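Local atomic coordinates of glycosyl hydrolases family 31 family protein (Aspergillus niger, PDB entry 6DRU), a protein that hydrolyses alpha-xylosidic linkages, releasing alpha-xylose from the non-reducing terminal glucose of xyloglucan oligosaccharides. Residues 188-193 / 472-477; 270-275 / 573-578. All coordinates share one frame; numbering follows the deposited sequence.

Interaction 1 of 2, residues 188-193 / 472-477; sequences AFIWNM and GYIGSQ
A phenol and a carbonyl meet almost head-on here: the OH of Y473 donates to M193 O at 2.7 Å, and the C=O...donor angle of 177° sets the oxygen of the tyrosine nearly on the extension of the carbonyl bond. The acceptor lies at the edge of the tyrosine ring, in its plane, where a phenol hydroxyl donates naturally. With CG anti to the backbone N (chi1 -157°), the long Y473 side chain reaches across to the backbone that follows strand 187-191. Tyrosine suits the place because its ring packs in the interior, edge-to-face with F46, while only its end needs a polar partner.

Beside it I474 inserts its two branches separately. CD1 approaches the backbone carbonyl W191 O, while CG2 meets I190 CG2 at 4.1 Å, a branched aliphatic pair set aslant and also lined by T239 of helix 228-239. Strand 187-191 belongs to a beta-sheet of the N-terminal part of the chain, and 472-477 is a loop of the family 31 TIM-barrel domain between strands 467-469 and 481-484, so the contact joins sheet to barrel. An inverse gamma turn centred on N192 follows, and the side-chain amide of N192 is hydrogen-bonded by S45, F46 and D217. On the barrel side a type II turn from Y473 to S476 presents the tyrosine and isoleucine together; G475 takes its positive phi (75°), which glycine accepts readily, and S476 OG receives the N-H of Y473 at 2.7 Å, 172° at the hydrogen, and is also hydrogen-bonded to Q444.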
loop_
_atom_site.group_PDB
_atom_site.type_symbol
_atom_site.label_atom_id
_atom_site.label_comp_id
_atom_site.label_asym_id
_atom_site.label_seq_id
_atom_site.Cartn_x
_atom_site.Cartn_y
_atom_site.Cartn_z
ATOM N N ALA A 188 13.573 30.251 -15.024
ATOM C CA ALA A 188 14.116 29.124 -14.288
ATOM C C ALA A 188 13.039 28.570 -13.363
ATOM O O ALA A 188 12.073 29.257 -13.021
ATOM C CB ALA A 188 15.362 29.522 -13.486
ATOM N N PHE A 189 13.223 27.317 -12.954
ATOM C CA PHE A 189 12.205 26.583 -12.214
ATOM C C PHE A 189 12.881 25.703 -11.174
ATOM O O PHE A 189 13.869 25.028 -11.478
ATOM C CB PHE A 189 11.354 25.740 -13.174
ATOM C CG PHE A 189 10.153 25.093 -12.537
ATOM C CD1 PHE A 189 10.266 23.876 -11.883
ATOM C CD2 PHE A 189 8.905 25.688 -12.620
ATOM C CE1 PHE A 189 9.162 23.275 -11.308
ATOM C CE2 PHE A 189 7.796 25.090 -12.048
ATOM C CZ PHE A 189 7.925 23.882 -11.391
ATOM N N ILE A 190 12.349 25.715 -9.953
ATOM C CA ILE A 190 12.872 24.920 -8.849
ATOM C C ILE A 190 11.735 24.085 -8.280
ATOM O O ILE A 190 10.744 24.635 -7.788
ATOM C CB ILE A 190 13.491 25.795 -7.746
ATOM C CG1 ILE A 190 14.592 26.684 -8.319
ATOM C CG2 ILE A 190 14.037 24.926 -6.620
ATOM C CD1 ILE A 190 15.185 27.641 -7.307
ATOM N N TRP A 191 11.879 22.763 -8.348
ATOM C CA TRP A 191 10.941 21.823 -7.733
ATOM C C TRP A 191 11.449 21.553 -6.322
ATOM O O TRP A 191 12.246 20.643 -6.086
ATOM C CB TRP A 191 10.836 20.563 -8.583
ATOM C CG TRP A 191 9.899 19.485 -8.108
ATOM C CD1 TRP A 191 10.246 18.304 -7.520
ATOM C CD2 TRP A 191 8.469 19.466 -8.225
ATOM N NE1 TRP A 191 9.126 17.557 -7.250
ATOM C CE2 TRP A 191 8.022 18.249 -7.672
ATOM C CE3 TRP A 191 7.523 20.362 -8.733
ATOM C CZ2 TRP A 191 6.673 17.907 -7.611
ATOM C CZ3 TRP A 191 6.182 20.019 -8.672
ATOM C CH2 TRP A 191 5.771 18.801 -8.116
ATOM N N ASN A 192 10.993 22.372 -5.371
ATOM C CA ASN A 192 11.499 22.363 -3.995
ATOM C C ASN A 192 10.879 21.198 -3.221
ATOM O O ASN A 192 10.015 21.361 -2.356
ATOM C CB ASN A 192 11.215 23.698 -3.321
ATOM C CG ASN A 192 11.870 23.817 -1.959
ATOM O OD1 ASN A 192 12.899 23.194 -1.692
ATOM N ND2 ASN A 192 11.276 24.621 -1.086
ATOM N N MET A 193 11.351 19.992 -3.545
ATOM C CA MET A 193 10.798 18.765 -2.989
ATOM C C MET A 193 11.928 17.785 -2.692
ATOM O O MET A 193 12.789 17.556 -3.559
ATOM C CB MET A 193 9.790 18.133 -3.954
ATOM C CG MET A 193 8.665 19.059 -4.384
ATOM S SD MET A 193 7.367 19.194 -3.144
ATOM C CE MET A 193 6.474 17.671 -3.437
ATOM N N GLY A 472 24.614 15.441 -4.060
ATOM C CA GLY A 472 24.096 16.652 -3.457
ATOM C C GLY A 472 22.671 16.869 -3.898
ATOM O O GLY A 472 22.005 15.936 -4.352
ATOM N N TYR A 473 22.202 18.107 -3.775
ATOM C CA TYR A 473 20.836 18.405 -4.184
ATOM C C TYR A 473 20.687 19.916 -4.352
ATOM O O TYR A 473 21.671 20.623 -4.597
ATOM C CB TYR A 473 19.833 17.817 -3.177
ATOM C CG TYR A 473 18.462 17.580 -3.764
ATOM C CD1 TYR A 473 18.308 16.846 -4.933
ATOM C CD2 TYR A 473 17.324 18.091 -3.155
ATOM C CE1 TYR A 473 17.060 16.627 -5.480
ATOM C CE2 TYR A 473 16.068 17.874 -3.694
ATOM C CZ TYR A 473 15.943 17.141 -4.857
ATOM O OH TYR A 473 14.699 16.920 -5.402
ATOM N N ILE A 474 19.449 20.400 -4.229
ATOM C CA ILE A 474 19.157 21.812 -4.430
ATOM C C ILE A 474 19.931 22.649 -3.425
ATOM O O ILE A 474 19.876 22.407 -2.213
ATOM C CB ILE A 474 17.645 22.057 -4.317
ATOM C CG1 ILE A 474 16.887 21.195 -5.329
ATOM C CG2 ILE A 474 17.322 23.520 -4.523
ATOM C CD1 ILE A 474 15.388 21.200 -5.137
ATOM N N GLY A 475 20.665 23.640 -3.928
ATOM C CA GLY A 475 21.388 24.545 -3.059
ATOM C C GLY A 475 22.632 23.972 -2.423
ATOM O O GLY A 475 23.122 24.529 -1.439
ATOM N N SER A 476 23.166 22.872 -2.962
ATOM C CA SER A 476 24.381 22.288 -2.404
ATOM C C SER A 476 25.575 23.225 -2.506
ATOM O O SER A 476 26.570 23.019 -1.801
ATOM C CB SER A 476 24.702 20.963 -3.103
ATOM O OG SER A 476 23.891 19.909 -2.615
ATOM N N GLN A 477 25.502 24.253 -3.357
ATOM C CA GLN A 477 26.615 25.181 -3.505
ATOM C C GLN A 477 26.844 26.025 -2.259
ATOM O O GLN A 477 27.870 26.707 -2.177
ATOM C CB GLN A 477 26.391 26.095 -4.713
ATOM C CG GLN A 477 25.261 27.098 -4.555
ATOM C CD GLN A 477 23.914 26.530 -4.950
ATOM O OE1 GLN A 477 23.795 25.352 -5.285
ATOM N NE2 GLN A 477 22.888 27.374 -4.922
#

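Interaction 2 of 2, residues 270-275 / 573-578; sequences QNFHDR and EPWSYG
W575 is clasped by N271 and F272 of helix 262-274 and by R275, next in line: R275 over a face, N271 toward the rim on that same face and F272 at the far rim. The guanidinium of R275 lies flat on the indole, the planes only 8° apart, with CZ 4.0 Å from the centroid of the five-membered ring in a cation-pi contact. Its CD sits over the six-membered ring as a CH-pi partner. The extended chain from CG to NE lets one arginine cover both rings. CB of N271 comes to 3.5 Å from W575 CZ2. At the tip of its six-membered ring, W575 CH2 stands over the centre of the buried F272 ring in an edge-to-face pair, centroids 4.9 Å apart and planes at 65°. F272 CZ also packs on P574 CD at 4.0 Å, proline offering a compact apolar surface.

In the next shell, N271 OD1 takes a weak hydrogen bond from R275 NE, 3.3 Å long, at the edge of the guanidinium and in its plane, leaving the arginine's face to the indole; N271 ND2 is bonded to L267 O, one helical turn back. W575 belongs to a type I turn from E573 to S576, closed by S576 N to E573 O, and CB of E573 and CD of P574 lie against the rim of the other face of its ring. E573 OE1 is bound by Y259 OH. Farther inward, F272 and P574 reach Q254 of barrel strand 252-254, and P574 rests on helix 582-594. The pairing thus joins the end of one barrel helix to the loop preceding another. Its chemistry is graded: the exposed R275 offers the indole's pi cloud a positive group that can also meet solvent, while dispersion dominates on the buried side, against F272 and P574.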
loop_
_atom_site.group_PDB
_atom_site.type_symbol
_atom_site.label_atom_id
_atom_site.label_comp_id
_atom_site.label_asym_id
_atom_site.label_seq_id
_atom_site.Cartn_x
_atom_site.Cartn_y
_atom_site.Cartn_z
ATOM N N GLN A 270 57.885 13.487 0.385
ATOM C CA GLN A 270 59.322 13.602 0.159
ATOM C C GLN A 270 59.650 13.672 -1.326
ATOM O O GLN A 270 60.595 14.365 -1.721
ATOM C CB GLN A 270 60.051 12.430 0.815
ATOM C CG GLN A 270 61.545 12.647 0.990
ATOM C CD GLN A 270 61.864 13.648 2.084
ATOM O OE1 GLN A 270 61.620 13.394 3.264
ATOM N NE2 GLN A 270 62.410 14.796 1.697
ATOM N N ASN A 271 58.885 12.968 -2.162
ATOM C CA ASN A 271 59.144 12.988 -3.598
ATOM C C ASN A 271 58.815 14.349 -4.200
ATOM O O ASN A 271 59.592 14.890 -4.996
ATOM C CB ASN A 271 58.347 11.885 -4.290
ATOM C CG ASN A 271 59.206 10.700 -4.669
ATOM O OD1 ASN A 271 59.720 10.626 -5.786
ATOM N ND2 ASN A 271 59.369 9.765 -3.741
ATOM N N PHE A 272 57.658 14.914 -3.845
ATOM C CA PHE A 272 57.316 16.251 -4.320
ATOM C C PHE A 272 58.345 17.275 -3.862
ATOM O O PHE A 272 58.697 18.194 -4.610
ATOM C CB PHE A 272 55.920 16.645 -3.839
ATOM C CG PHE A 272 54.807 16.075 -4.669
ATOM C CD1 PHE A 272 54.416 16.694 -5.843
ATOM C CD2 PHE A 272 54.152 14.921 -4.275
ATOM C CE1 PHE A 272 53.391 16.174 -6.611
ATOM C CE2 PHE A 272 53.129 14.395 -5.038
ATOM C CZ PHE A 272 52.747 15.022 -6.207
ATOM N N HIS A 273 58.846 17.122 -2.635
ATOM C CA HIS A 273 59.815 18.073 -2.100
ATOM C C HIS A 273 61.161 17.943 -2.803
ATOM O O HIS A 273 61.753 18.944 -3.220
ATOM C CB HIS A 273 59.972 17.864 -0.594
ATOM C CG HIS A 273 61.079 18.667 0.015
ATOM N ND1 HIS A 273 62.283 18.111 0.386
ATOM C CD2 HIS A 273 61.163 19.985 0.316
ATOM C CE1 HIS A 273 63.063 19.051 0.889
ATOM N NE2 HIS A 273 62.407 20.196 0.859
ATOM N N ASP A 274 61.661 16.713 -2.942
ATOM C CA ASP A 274 62.971 16.515 -3.553
ATOM C C ASP A 274 62.968 16.931 -5.020
ATOM O O ASP A 274 63.952 17.494 -5.512
ATOM C CB ASP A 274 63.405 15.056 -3.405
ATOM C CG ASP A 274 63.640 14.656 -1.957
ATOM O OD1 ASP A 274 63.584 15.539 -1.074
ATOM O OD2 ASP A 274 63.886 13.456 -1.705
ATOM N N ARG A 275 61.871 16.671 -5.731
ATOM C CA ARG A 275 61.766 17.039 -7.138
ATOM C C ARG A 275 61.324 18.481 -7.341
ATOM O O ARG A 275 61.263 18.932 -8.490
ATOM C CB ARG A 275 60.789 16.108 -7.860
ATOM C CG ARG A 275 61.198 14.647 -7.882
ATOM C CD ARG A 275 60.100 13.802 -8.502
ATOM N NE ARG A 275 60.418 12.379 -8.495
ATOM C CZ ARG A 275 60.786 11.696 -9.574
ATOM N NH1 ARG A 275 60.878 12.310 -10.746
ATOM N NH2 ARG A 275 61.055 10.400 -9.485
ATOM N N GLU A 573 51.330 9.418 -10.101
ATOM C CA GLU A 573 52.076 10.630 -9.811
ATOM C C GLU A 573 52.538 11.289 -11.102
ATOM O O GLU A 573 52.623 10.638 -12.148
ATOM C CB GLU A 573 53.275 10.303 -8.920
ATOM C CG GLU A 573 52.921 9.931 -7.479
ATOM C CD GLU A 573 52.206 8.593 -7.366
ATOM O OE1 GLU A 573 50.978 8.588 -7.139
ATOM O OE2 GLU A 573 52.870 7.546 -7.521
ATOM N N PRO A 574 52.837 12.594 -11.071
ATOM C CA PRO A 574 53.240 13.285 -12.308
ATOM C C PRO A 574 54.502 12.725 -12.950
ATOM O O PRO A 574 54.769 13.043 -14.117
ATOM C CB PRO A 574 53.445 14.739 -11.853
ATOM C CG PRO A 574 53.560 14.679 -10.368
ATOM C CD PRO A 574 52.715 13.527 -9.938
ATOM N N TRP A 575 55.276 11.908 -12.241
ATOM C CA TRP A 575 56.467 11.275 -12.790
ATOM C C TRP A 575 56.251 9.804 -13.125
ATOM O O TRP A 575 57.221 9.095 -13.406
ATOM C CB TRP A 575 57.631 11.414 -11.809
ATOM C CG TRP A 575 57.264 11.014 -10.423
ATOM C CD1 TRP A 575 57.270 9.753 -9.904
ATOM C CD2 TRP A 575 56.835 11.881 -9.367
ATOM N NE1 TRP A 575 56.867 9.780 -8.592
ATOM C CE2 TRP A 575 56.596 11.076 -8.237
ATOM C CE3 TRP A 575 56.629 13.261 -9.269
ATOM C CZ2 TRP A 575 56.161 11.604 -7.023
ATOM C CZ3 TRP A 575 56.199 13.784 -8.062
ATOM C CH2 TRP A 575 55.969 12.957 -6.954
ATOM N N SER A 576 55.008 9.329 -13.098
ATOM C CA SER A 576 54.708 7.915 -13.272
ATOM C C SER A 576 54.199 7.578 -14.667
ATOM O O SER A 576 53.735 6.454 -14.888
ATOM C CB SER A 576 53.690 7.466 -12.220
ATOM O OG SER A 576 54.140 7.771 -10.911
ATOM N N TYR A 577 54.274 8.513 -15.613
ATOM C CA TYR A 577 53.692 8.326 -16.937
ATOM C C TYR A 577 54.739 8.422 -18.040
ATOM O O TYR A 577 54.436 8.843 -19.157
ATOM C CB TYR A 577 52.568 9.334 -17.174
ATOM C CG TYR A 577 51.345 9.067 -16.332
ATOM C CD1 TYR A 577 51.267 9.519 -15.021
ATOM C CD2 TYR A 577 50.271 8.352 -16.844
ATOM C CE1 TYR A 577 50.154 9.270 -14.246
ATOM C CE2 TYR A 577 49.153 8.099 -16.077
ATOM C CZ TYR A 577 49.099 8.560 -14.779
ATOM O OH TYR A 577 47.987 8.310 -14.011
ATOM N N GLY A 578 55.966 8.030 -17.744
ATOM C CA GLY A 578 57.026 8.081 -18.729
ATOM C C GLY A 578 57.879 9.327 -18.584
ATOM O O GLY A 578 57.402 10.405 -18.212
#

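Overall arrangement
The two contacts lie far apart, their centres about 41 Å from each other and their nearest atoms about 26 Å, and share no residue. Interaction 1 is buried, about 10 Å from the centre of the chain, where the sheet containing strand 187-191 adjoins the barrel; interaction 2 is near the periphery, about 31 Å from that centre, and lies entirely within the TIM-barrel domain. Along the sequence their segments alternate: 188-193, 270-275, 472-477, 573-578. The barrel's strands 252-254 and 467-469 precede segments 270-275 and 472-477 in the same curled sheet. One contact therefore connects the barrel to its neighbouring beta region, the other connects early and late parts of the barrel, both away from the xylose pocket.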